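Long-range contacts in SIRV1 hypothetical protein ORF119 (Sulfolobus islandicus rudivirus 1 variant xx, PDB 2X3G), which is of unknown function, but probably acts as a Rep-type initiator of viral DNA replication with an HUH-like fold: residues A[2-11]-A[100-108]; A[32-40]-A[78-86]. All blocks are in the same frame, centred on the assembly; numbering follows the deposited sequence.

Contact 1: residues A[2-11]-A[100-108]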
loop_
_atom_site.group_PDB
_atom_site.type_symbol
_atom_site.label_atom_id
_atom_site.label_comp_id
_atom_site.label_asym_id
_atom_site.label_seq_id
_atom_site.Cartn_x
_atom_site.Cartn_y
_atom_site.Cartn_z
ATOM N N ASP A 2 -12.838 2.317 5.234
ATOM C CA ASP A 2 -13.171 1.857 3.904
ATOM C C ASP A 2 -13.973 0.556 4.052
ATOM O O ASP A 2 -14.961 0.355 3.364
ATOM C CB ASP A 2 -11.916 1.628 3.046
ATOM C CG ASP A 2 -11.396 2.910 2.385
ATOM O OD1 ASP A 2 -12.210 3.805 2.054
ATOM O OD2 ASP A 2 -10.167 3.006 2.176
ATOM N N LEU A 3 -13.556 -0.314 4.967
ATOM C CA LEU A 3 -14.193 -1.622 5.117
ATOM C C LEU A 3 -15.628 -1.501 5.618
ATOM O O LEU A 3 -16.502 -2.218 5.156
ATOM C CB LEU A 3 -13.380 -2.528 6.053
ATOM C CG LEU A 3 -13.952 -3.920 6.361
ATOM C CD1 LEU A 3 -14.253 -4.727 5.098
ATOM C CD2 LEU A 3 -12.993 -4.696 7.266
ATOM N N LYS A 4 -15.873 -0.611 6.579
ATOM C CA LYS A 4 -17.237 -0.398 7.051
ATOM C C LYS A 4 -18.111 0.102 5.901
ATOM O O LYS A 4 -19.256 -0.325 5.774
ATOM C CB LYS A 4 -17.293 0.543 8.266
ATOM C CG LYS A 4 -16.627 1.911 8.094
ATOM C CD LYS A 4 -17.630 3.082 8.015
ATOM C CE LYS A 4 -16.942 4.432 8.215
ATOM N NZ LYS A 4 -16.001 4.770 7.115
ATOM N N LYS A 5 -17.562 0.967 5.048
ATOM C CA LYS A 5 -18.306 1.429 3.875
ATOM C C LYS A 5 -18.538 0.259 2.915
ATOM O O LYS A 5 -19.655 0.063 2.431
ATOM C CB LYS A 5 -17.577 2.553 3.129
ATOM C CG LYS A 5 -17.702 3.938 3.744
ATOM C CD LYS A 5 -17.050 4.979 2.809
ATOM C CE LYS A 5 -17.623 6.381 3.006
ATOM N NZ LYS A 5 -17.261 7.021 4.287
ATOM N N VAL A 6 -17.490 -0.519 2.661
ATOM C CA VAL A 6 -17.599 -1.682 1.770
ATOM C C VAL A 6 -18.682 -2.635 2.265
ATOM O O VAL A 6 -19.482 -3.112 1.484
ATOM C CB VAL A 6 -16.240 -2.413 1.590
ATOM C CG1 VAL A 6 -16.421 -3.837 1.020
ATOM C CG2 VAL A 6 -15.311 -1.579 0.681
ATOM N N LEU A 7 -18.722 -2.919 3.560
ATOM C CA LEU A 7 -19.762 -3.813 4.086
ATOM C C LEU A 7 -21.164 -3.255 3.943
ATOM O O LEU A 7 -22.093 -3.959 3.564
ATOM C CB LEU A 7 -19.526 -4.097 5.558
ATOM C CG LEU A 7 -18.270 -4.905 5.819
ATOM C CD1 LEU A 7 -17.827 -4.698 7.231
ATOM C CD2 LEU A 7 -18.485 -6.392 5.500
ATOM N N ASN A 8 -21.304 -1.986 4.278
ATOM C CA ASN A 8 -22.568 -1.283 4.121
ATOM C C ASN A 8 -23.104 -1.315 2.690
ATOM O O ASN A 8 -24.273 -1.648 2.464
ATOM C CB ASN A 8 -22.470 0.153 4.650
ATOM C CG ASN A 8 -22.774 0.243 6.131
ATOM O OD1 ASN A 8 -23.583 -0.526 6.649
ATOM N ND2 ASN A 8 -22.134 1.192 6.826
ATOM N N PHE A 9 -22.252 -0.997 1.723
ATOM C CA PHE A 9 -22.665 -1.014 0.327
ATOM C C PHE A 9 -22.918 -2.446 -0.126
ATOM O O PHE A 9 -23.887 -2.725 -0.811
ATOM C CB PHE A 9 -21.618 -0.360 -0.580
ATOM C CG PHE A 9 -21.347 1.090 -0.287
ATOM C CD1 PHE A 9 -22.271 1.900 0.350
ATOM C CD2 PHE A 9 -20.159 1.659 -0.705
ATOM C CE1 PHE A 9 -21.995 3.229 0.586
ATOM C CE2 PHE A 9 -19.892 2.984 -0.478
ATOM C CZ PHE A 9 -20.794 3.766 0.175
ATOM N N HIS A 10 -22.069 -3.383 0.278
ATOM C CA HIS A 10 -22.247 -4.764 -0.162
ATOM C C HIS A 10 -23.657 -5.268 0.155
ATOM O O HIS A 10 -24.273 -5.973 -0.642
ATOM C CB HIS A 10 -21.247 -5.668 0.539
ATOM C CG HIS A 10 -21.237 -7.068 0.021
ATOM N ND1 HIS A 10 -21.260 -7.372 -1.319
ATOM C CD2 HIS A 10 -21.195 -8.253 0.676
ATOM C CE1 HIS A 10 -21.227 -8.685 -1.472
ATOM N NE2 HIS A 10 -21.165 -9.240 -0.277
ATOM N N PHE A 11 -24.158 -4.889 1.319
ATOM C CA PHE A 11 -25.419 -5.425 1.806
ATOM C C PHE A 11 -26.585 -4.464 1.630
ATOM O O PHE A 11 -27.651 -4.683 2.218
ATOM C CB PHE A 11 -25.256 -5.865 3.262
ATOM C CG PHE A 11 -24.440 -7.103 3.438
ATOM C CD1 PHE A 11 -24.914 -8.314 2.970
ATOM C CD2 PHE A 11 -23.208 -7.075 4.101
ATOM C CE1 PHE A 11 -24.181 -9.477 3.151
ATOM C CE2 PHE A 11 -22.483 -8.231 4.295
ATOM C CZ PHE A 11 -22.958 -9.428 3.815
ATOM N N SER A 100 -18.135 -13.157 5.087
ATOM C CA SER A 100 -16.851 -13.805 4.848
ATOM C C SER A 100 -16.322 -13.533 3.454
ATOM O O SER A 100 -15.141 -13.258 3.293
ATOM C CB SER A 100 -16.954 -15.312 5.066
ATOM O OG SER A 100 -15.743 -15.930 4.671
ATOM N N ASP A 101 -17.199 -13.584 2.451
ATOM C CA ASP A 101 -16.768 -13.408 1.078
ATOM C C ASP A 101 -16.318 -11.989 0.811
ATOM O O ASP A 101 -15.268 -11.797 0.215
ATOM C CB ASP A 101 -17.858 -13.790 0.092
ATOM C CG ASP A 101 -18.027 -15.281 -0.040
ATOM O OD1 ASP A 101 -17.120 -16.052 0.352
ATOM O OD2 ASP A 101 -19.092 -15.683 -0.512
ATOM N N ILE A 102 -17.095 -10.999 1.238
ATOM C CA ILE A 102 -16.729 -9.599 0.969
ATOM C C ILE A 102 -15.471 -9.205 1.750
ATOM O O ILE A 102 -14.599 -8.534 1.201
ATOM C CB ILE A 102 -17.922 -8.585 1.167
ATOM C CG1 ILE A 102 -17.559 -7.221 0.552
ATOM C CG2 ILE A 102 -18.350 -8.452 2.619
ATOM C CD1 ILE A 102 -17.355 -7.292 -0.963
ATOM N N LYS A 103 -15.354 -9.661 2.996
ATOM C CA LYS A 103 -14.152 -9.413 3.775
ATOM C C LYS A 103 -12.921 -10.055 3.178
ATOM O O LYS A 103 -11.856 -9.475 3.215
ATOM C CB LYS A 103 -14.337 -9.865 5.209
ATOM C CG LYS A 103 -15.277 -8.982 5.983
ATOM C CD LYS A 103 -15.283 -9.367 7.442
ATOM C CE LYS A 103 -16.068 -8.356 8.253
ATOM N NZ LYS A 103 -16.086 -8.712 9.672
ATOM N N ASN A 104 -13.048 -11.262 2.639
ATOM C CA ASN A 104 -11.894 -11.908 1.991
ATOM C C ASN A 104 -11.480 -11.158 0.713
ATOM O O ASN A 104 -10.283 -11.054 0.383
ATOM C CB ASN A 104 -12.192 -13.382 1.696
ATOM C CG ASN A 104 -12.070 -14.266 2.922
ATOM O OD1 ASN A 104 -11.264 -14.013 3.829
ATOM N ND2 ASN A 104 -12.849 -15.342 2.942
ATOM N N VAL A 105 -12.467 -10.631 0.005
ATOM C CA VAL A 105 -12.204 -9.827 -1.191
ATOM C C VAL A 105 -11.500 -8.528 -0.788
ATOM O O VAL A 105 -10.469 -8.190 -1.336
ATOM C CB VAL A 105 -13.487 -9.529 -2.020
ATOM C CG1 VAL A 105 -13.251 -8.429 -3.001
ATOM C CG2 VAL A 105 -13.984 -10.775 -2.754
ATOM N N TYR A 106 -12.052 -7.824 0.183
ATOM C CA TYR A 106 -11.415 -6.605 0.701
ATOM C C TYR A 106 -9.967 -6.833 1.137
ATOM O O TYR A 106 -9.064 -6.048 0.818
ATOM C CB TYR A 106 -12.218 -6.074 1.876
ATOM C CG TYR A 106 -11.654 -4.793 2.440
ATOM C CD1 TYR A 106 -11.989 -3.559 1.877
ATOM C CD2 TYR A 106 -10.785 -4.807 3.522
ATOM C CE1 TYR A 106 -11.477 -2.387 2.382
ATOM C CE2 TYR A 106 -10.267 -3.618 4.034
ATOM C CZ TYR A 106 -10.635 -2.414 3.443
ATOM O OH TYR A 106 -10.143 -1.230 3.912
ATOM N N LYS A 107 -9.758 -7.901 1.902
ATOM C CA LYS A 107 -8.437 -8.253 2.397
ATOM C C LYS A 107 -7.484 -8.476 1.226
ATOM O O LYS A 107 -6.337 -8.014 1.239
ATOM C CB LYS A 107 -8.543 -9.495 3.295
ATOM C CG LYS A 107 -7.252 -10.018 3.863
ATOM C CD LYS A 107 -7.455 -10.753 5.229
ATOM C CE LYS A 107 -6.617 -12.018 5.341
ATOM N NZ LYS A 107 -6.642 -12.664 6.736
ATOM N N TYR A 108 -7.974 -9.139 0.187
ATOM C CA TYR A 108 -7.163 -9.422 -0.985
ATOM C C TYR A 108 -6.789 -8.147 -1.731
ATOM O O TYR A 108 -5.662 -7.990 -2.190
ATOM C CB TYR A 108 -7.926 -10.344 -1.928
ATOM C CG TYR A 108 -7.121 -10.794 -3.116
ATOM C CD1 TYR A 108 -6.108 -11.721 -2.958
ATOM C CD2 TYR A 108 -7.381 -10.304 -4.397
ATOM C CE1 TYR A 108 -5.363 -12.152 -4.023
ATOM C CE2 TYR A 108 -6.628 -10.737 -5.483
ATOM C CZ TYR A 108 -5.628 -11.665 -5.281
ATOM O OH TYR A 108 -4.858 -12.136 -6.313
HETATM O O HOH W 1 -8.917 0.841 2.628
HETATM O O HOH W 2 -10.957 -0.406 6.711
#
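Ile102 lies over one face of the His10 imidazole, its CB 3.3 Å from CD2 of the ring, at the tightly packed end of the contact. CG1, anti to the backbone N (chi1 -167°), reaches Val6 CG1 at 3.6 Å, while the other branch, CG2, meets Leu7 CD2 at 3.5 Å. The histidine ring is held from outside: ND1 is hydrogen-bonded to Thr16 OG1 and NE2 to Pro96 O. The two helices, 140° apart in direction, are the chain's first and last. They pack on one face of the ferredoxin-like antiparallel sheet, Val6 resting on Phe70 and Ile102 on Thr16, with helices 30-44 and 77-82 on the other. Helix 99-109 also sets Tyr108 against His66, consistent with an HUH-type Rep fold. Near the start of helix 2-10 the packing gives way to water. Leu3 CD1 still sits over a face of the Tyr106 ring, 3.7 Å from CG, but the phenol oxygen reaches helix 2-10 through two waters. One lies 2.7 Å from Tyr106 OH and donates to Asp2 OD2; the second, 3.0 Å from Tyr106 OH, accepts from Leu3 N. The exposed, extended chain of Lys103 passes Leu7 at an angle, Lys103 CG 4.2 Å from Leu7 CD2.

Contact 2: residues A[32-40]-A[78-86]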
loop_
_atom_site.group_PDB
_atom_site.type_symbol
_atom_site.label_atom_id
_atom_site.label_comp_id
_atom_site.label_asym_id
_atom_site.label_seq_id
_atom_site.Cartn_x
_atom_site.Cartn_y
_atom_site.Cartn_z
ATOM N N LYS A 32 -6.927 8.993 -15.236
ATOM C CA LYS A 32 -7.904 9.174 -16.311
ATOM C C LYS A 32 -8.750 7.919 -16.508
ATOM O O LYS A 32 -9.965 8.008 -16.702
ATOM C CB LYS A 32 -7.193 9.532 -17.613
ATOM C CG LYS A 32 -8.081 10.207 -18.654
ATOM C CD LYS A 32 -7.245 10.861 -19.751
ATOM C CE LYS A 32 -7.925 12.107 -20.321
ATOM N NZ LYS A 32 -6.994 12.932 -21.146
ATOM N N ILE A 33 -8.093 6.758 -16.447
ATOM C CA ILE A 33 -8.760 5.457 -16.576
ATOM C C ILE A 33 -9.810 5.281 -15.505
ATOM O O ILE A 33 -10.967 5.019 -15.805
ATOM C CB ILE A 33 -7.747 4.273 -16.464
ATOM C CG1 ILE A 33 -6.793 4.260 -17.662
ATOM C CG2 ILE A 33 -8.467 2.945 -16.390
ATOM C CD1 ILE A 33 -5.414 3.741 -17.314
ATOM N N PHE A 34 -9.395 5.396 -14.248
ATOM C CA PHE A 34 -10.307 5.216 -13.123
ATOM C C PHE A 34 -11.429 6.261 -13.145
ATOM O O PHE A 34 -12.586 5.931 -12.908
ATOM C CB PHE A 34 -9.553 5.297 -11.786
ATOM C CG PHE A 34 -8.807 4.034 -11.392
ATOM C CD1 PHE A 34 -8.719 2.924 -12.235
ATOM C CD2 PHE A 34 -8.145 3.981 -10.175
ATOM C CE1 PHE A 34 -8.020 1.786 -11.841
ATOM C CE2 PHE A 34 -7.436 2.832 -9.783
ATOM C CZ PHE A 34 -7.376 1.744 -10.613
ATOM N N ARG A 35 -11.082 7.516 -13.398
ATOM C CA ARG A 35 -12.086 8.576 -13.486
ATOM C C ARG A 35 -13.137 8.290 -14.554
ATOM O O ARG A 35 -14.337 8.339 -14.287
ATOM C CB ARG A 35 -11.430 9.924 -13.762
ATOM C CG ARG A 35 -12.435 11.016 -14.081
ATOM C CD ARG A 35 -11.785 12.366 -14.178
ATOM N NE ARG A 35 -10.846 12.492 -15.299
ATOM C CZ ARG A 35 -11.196 12.596 -16.583
ATOM N NH1 ARG A 35 -12.471 12.561 -16.962
ATOM N NH2 ARG A 35 -10.256 12.729 -17.502
ATOM N N LYS A 36 -12.686 7.990 -15.764
ATOM C CA LYS A 36 -13.612 7.711 -16.855
ATOM C C LYS A 36 -14.421 6.443 -16.615
ATOM O O LYS A 36 -15.595 6.368 -16.993
ATOM C CB LYS A 36 -12.876 7.613 -18.190
ATOM C CG LYS A 36 -12.525 8.962 -18.794
ATOM C CD LYS A 36 -12.162 8.836 -20.254
ATOM C CE LYS A 36 -12.456 10.130 -21.001
ATOM N NZ LYS A 36 -11.646 10.269 -22.234
ATOM N N PHE A 37 -13.796 5.444 -15.995
ATOM C CA PHE A 37 -14.525 4.257 -15.571
ATOM C C PHE A 37 -15.592 4.641 -14.544
ATOM O O PHE A 37 -16.722 4.186 -14.618
ATOM C CB PHE A 37 -13.578 3.194 -14.993
ATOM C CG PHE A 37 -14.268 1.925 -14.610
ATOM C CD1 PHE A 37 -14.530 0.945 -15.558
ATOM C CD2 PHE A 37 -14.666 1.702 -13.305
ATOM C CE1 PHE A 37 -15.190 -0.219 -15.199
ATOM C CE2 PHE A 37 -15.332 0.555 -12.967
ATOM C CZ PHE A 37 -15.589 -0.398 -13.899
ATOM N N ARG A 38 -15.232 5.463 -13.571
ATOM C CA ARG A 38 -16.190 5.847 -12.537
ATOM C C ARG A 38 -17.363 6.597 -13.140
ATOM O O ARG A 38 -18.516 6.419 -12.700
ATOM C CB ARG A 38 -15.530 6.717 -11.460
ATOM C CG ARG A 38 -14.939 5.909 -10.318
ATOM C CD ARG A 38 -14.484 6.812 -9.165
ATOM N NE ARG A 38 -14.192 5.970 -7.995
ATOM C CZ ARG A 38 -13.026 5.383 -7.769
ATOM N NH1 ARG A 38 -12.010 5.542 -8.614
ATOM N NH2 ARG A 38 -12.884 4.606 -6.701
ATOM N N SER A 39 -17.058 7.429 -14.129
ATOM C CA SER A 39 -18.072 8.222 -14.839
ATOM C C SER A 39 -19.043 7.341 -15.657
ATOM O O SER A 39 -20.250 7.565 -15.649
ATOM C CB SER A 39 -17.403 9.273 -15.704
ATOM O OG SER A 39 -16.754 10.267 -14.897
ATOM N N TYR A 40 -18.502 6.345 -16.342
ATOM C CA TYR A 40 -19.311 5.308 -16.974
ATOM C C TYR A 40 -20.242 4.606 -15.962
ATOM O O TYR A 40 -21.428 4.454 -16.200
ATOM C CB TYR A 40 -18.399 4.320 -17.724
ATOM C CG TYR A 40 -18.878 2.904 -17.747
ATOM C CD1 TYR A 40 -18.201 1.919 -17.029
ATOM C CD2 TYR A 40 -20.002 2.536 -18.476
ATOM C CE1 TYR A 40 -18.627 0.606 -17.032
ATOM C CE2 TYR A 40 -20.453 1.215 -18.466
ATOM C CZ TYR A 40 -19.757 0.259 -17.727
ATOM O OH TYR A 40 -20.153 -1.068 -17.704
ATOM N N SER A 78 -19.161 -6.098 -21.426
ATOM C CA SER A 78 -18.406 -5.614 -22.597
ATOM C C SER A 78 -17.989 -4.146 -22.449
ATOM O O SER A 78 -16.972 -3.720 -22.985
ATOM C CB SER A 78 -19.204 -5.804 -23.890
ATOM O OG SER A 78 -20.316 -4.927 -23.961
ATOM N N ARG A 79 -18.787 -3.369 -21.729
ATOM C CA ARG A 79 -18.462 -1.959 -21.478
ATOM C C ARG A 79 -17.372 -1.778 -20.424
ATOM O O ARG A 79 -16.623 -0.797 -20.469
ATOM C CB ARG A 79 -19.725 -1.188 -21.091
ATOM C CG ARG A 79 -20.791 -1.175 -22.187
ATOM C CD ARG A 79 -20.297 -0.537 -23.482
ATOM N NE ARG A 79 -21.250 -0.761 -24.574
ATOM C CZ ARG A 79 -21.878 0.183 -25.288
ATOM N NH1 ARG A 79 -21.675 1.486 -25.076
ATOM N NH2 ARG A 79 -22.719 -0.189 -26.246
ATOM N N VAL A 80 -17.274 -2.715 -19.483
ATOM C CA VAL A 80 -16.171 -2.718 -18.546
ATOM C C VAL A 80 -14.866 -2.767 -19.336
ATOM O O VAL A 80 -13.940 -2.015 -19.055
ATOM C CB VAL A 80 -16.216 -3.921 -17.535
ATOM C CG1 VAL A 80 -14.910 -3.993 -16.745
ATOM C CG2 VAL A 80 -17.401 -3.807 -16.576
ATOM N N HIS A 81 -14.798 -3.647 -20.336
ATOM C CA HIS A 81 -13.604 -3.765 -21.161
ATOM C C HIS A 81 -13.347 -2.525 -22.003
ATOM O O HIS A 81 -12.199 -2.134 -22.187
ATOM C CB HIS A 81 -13.682 -4.987 -22.081
ATOM C CG HIS A 81 -13.546 -6.291 -21.365
ATOM N ND1 HIS A 81 -12.542 -7.192 -21.645
ATOM C CD2 HIS A 81 -14.304 -6.854 -20.398
ATOM C CE1 HIS A 81 -12.684 -8.252 -20.869
ATOM N NE2 HIS A 81 -13.742 -8.066 -20.096
ATOM N N LYS A 82 -14.411 -1.931 -22.540
ATOM C CA LYS A 82 -14.281 -0.713 -23.356
ATOM C C LYS A 82 -13.714 0.454 -22.533
ATOM O O LYS A 82 -12.998 1.319 -23.073
ATOM C CB LYS A 82 -15.619 -0.343 -24.017
ATOM C CG LYS A 82 -15.685 1.073 -24.547
ATOM C CD LYS A 82 -16.727 1.243 -25.637
ATOM C CE LYS A 82 -16.734 2.686 -26.145
ATOM N NZ LYS A 82 -17.494 2.820 -27.409
ATOM N N HIS A 83 -14.012 0.461 -21.235
ATOM C CA HIS A 83 -13.524 1.513 -20.343
ATOM C C HIS A 83 -12.285 1.119 -19.553
ATOM O O HIS A 83 -11.970 1.729 -18.525
ATOM C CB HIS A 83 -14.649 1.948 -19.406
ATOM C CG HIS A 83 -15.768 2.628 -20.118
ATOM N ND1 HIS A 83 -16.940 1.984 -20.450
ATOM C CD2 HIS A 83 -15.880 3.887 -20.595
ATOM C CE1 HIS A 83 -17.735 2.828 -21.082
ATOM N NE2 HIS A 83 -17.112 3.985 -21.194
HETATM N N MSE A 84 -11.571 0.108 -20.038
HETATM C CA MSE A 84 -10.322 -0.316 -19.424
HETATM C C MSE A 84 -9.258 -0.359 -20.504
HETATM O O MSE A 84 -9.588 -0.393 -21.699
HETATM C CB MSE A 84 -10.487 -1.676 -18.723
HETATM C CG MSE A 84 -11.116 -1.605 -17.341
HETATM SE SE MSE A 84 -9.955 -0.706 -16.025
HETATM C CE MSE A 84 -11.242 0.519 -15.199
ATOM N N PRO A 85 -7.972 -0.323 -20.101
ATOM C CA PRO A 85 -6.881 -0.295 -21.074
ATOM C C PRO A 85 -6.974 -1.419 -22.088
ATOM O O PRO A 85 -7.399 -2.525 -21.755
ATOM C CB PRO A 85 -5.624 -0.453 -20.205
ATOM C CG PRO A 85 -6.014 0.103 -18.891
ATOM C CD PRO A 85 -7.463 -0.286 -18.715
ATOM N N SER A 86 -6.594 -1.107 -23.322
ATOM C CA SER A 86 -6.622 -2.063 -24.405
ATOM C C SER A 86 -5.782 -3.306 -24.063
ATOM O O SER A 86 -4.698 -3.198 -23.493
ATOM C CB SER A 86 -6.124 -1.394 -25.681
ATOM O OG SER A 86 -6.253 -2.261 -26.787
HETATM O O HOH W 3 -11.577 4.276 -18.205
#
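Tyr40 and His83 form an offset stack, their ring planes 12° apart, where helix 32-40 passes the end of helix 78-82. The helices run at 150° to each other and are the two of a ferredoxin-like beta-alpha-beta-beta-alpha-beta fold, packed side by side on one face of its antiparallel sheet. Along the tyrosine side chain the partners change atom by atom. CB stands over the centre of the imidazole, 3.6 Å from the ring centroid, in a CH-pi contact. CG comes next, 3.5 Å from His83 ND1, on which CD1 also lies, and CD2 is equally close to His83 CE1. Further out the ring slides off the histidine toward Arg79: CE2 is 3.6 Å from Arg79 CB, CZ lies near the same atom, and at the tip OH touches it at 3.4 Å and also reaches the Val80 side chain.

The imidazole is fixed from its own side. With CG beside the backbone N (chi1 -67°), ND1 donates to Arg79 O at 2.8 Å, from above the carbonyl plane, while His83 N reaches that oxygen from the opposite face. Towards the sheet, Phe37 CD1 meets the CE methyl of Met84, a selenomethionine, at 3.3 Å; the selenium lies obliquely to the phenyl ring in a Met-aromatic contact. Phe37 and Met84 both rest on Ile67, and the Ile33 side chain crosses those of Met84 and Pro85 at about a right angle. Here the backbones are joined by one water, which donates to Ile33 O and to His83 O, each 2.6 Å away.

In the fold
Contacts 1 and 2 lie on opposite sides of the chain's centre, their own centres 22 Å apart and their nearest atoms about 9 Å. The four-stranded antiparallel sheet stands between them, and strands 15-22 and 64-71 supply side-chain partners to both. Along the chain contact 2 is nested inside contact 1: helices 30-44 and 77-82 connect strands, while contact 1 joins the terminal helices on the opposite face of the sheet. That face, with helix 99-109 and His66 of strand 64-71, is probably the side of an HUH-type site. The second subunit's C-terminal residues reach contact 1 at Asp2 and Val6; at segment 32-40 they meet Arg38, which lies off contact 2 itself.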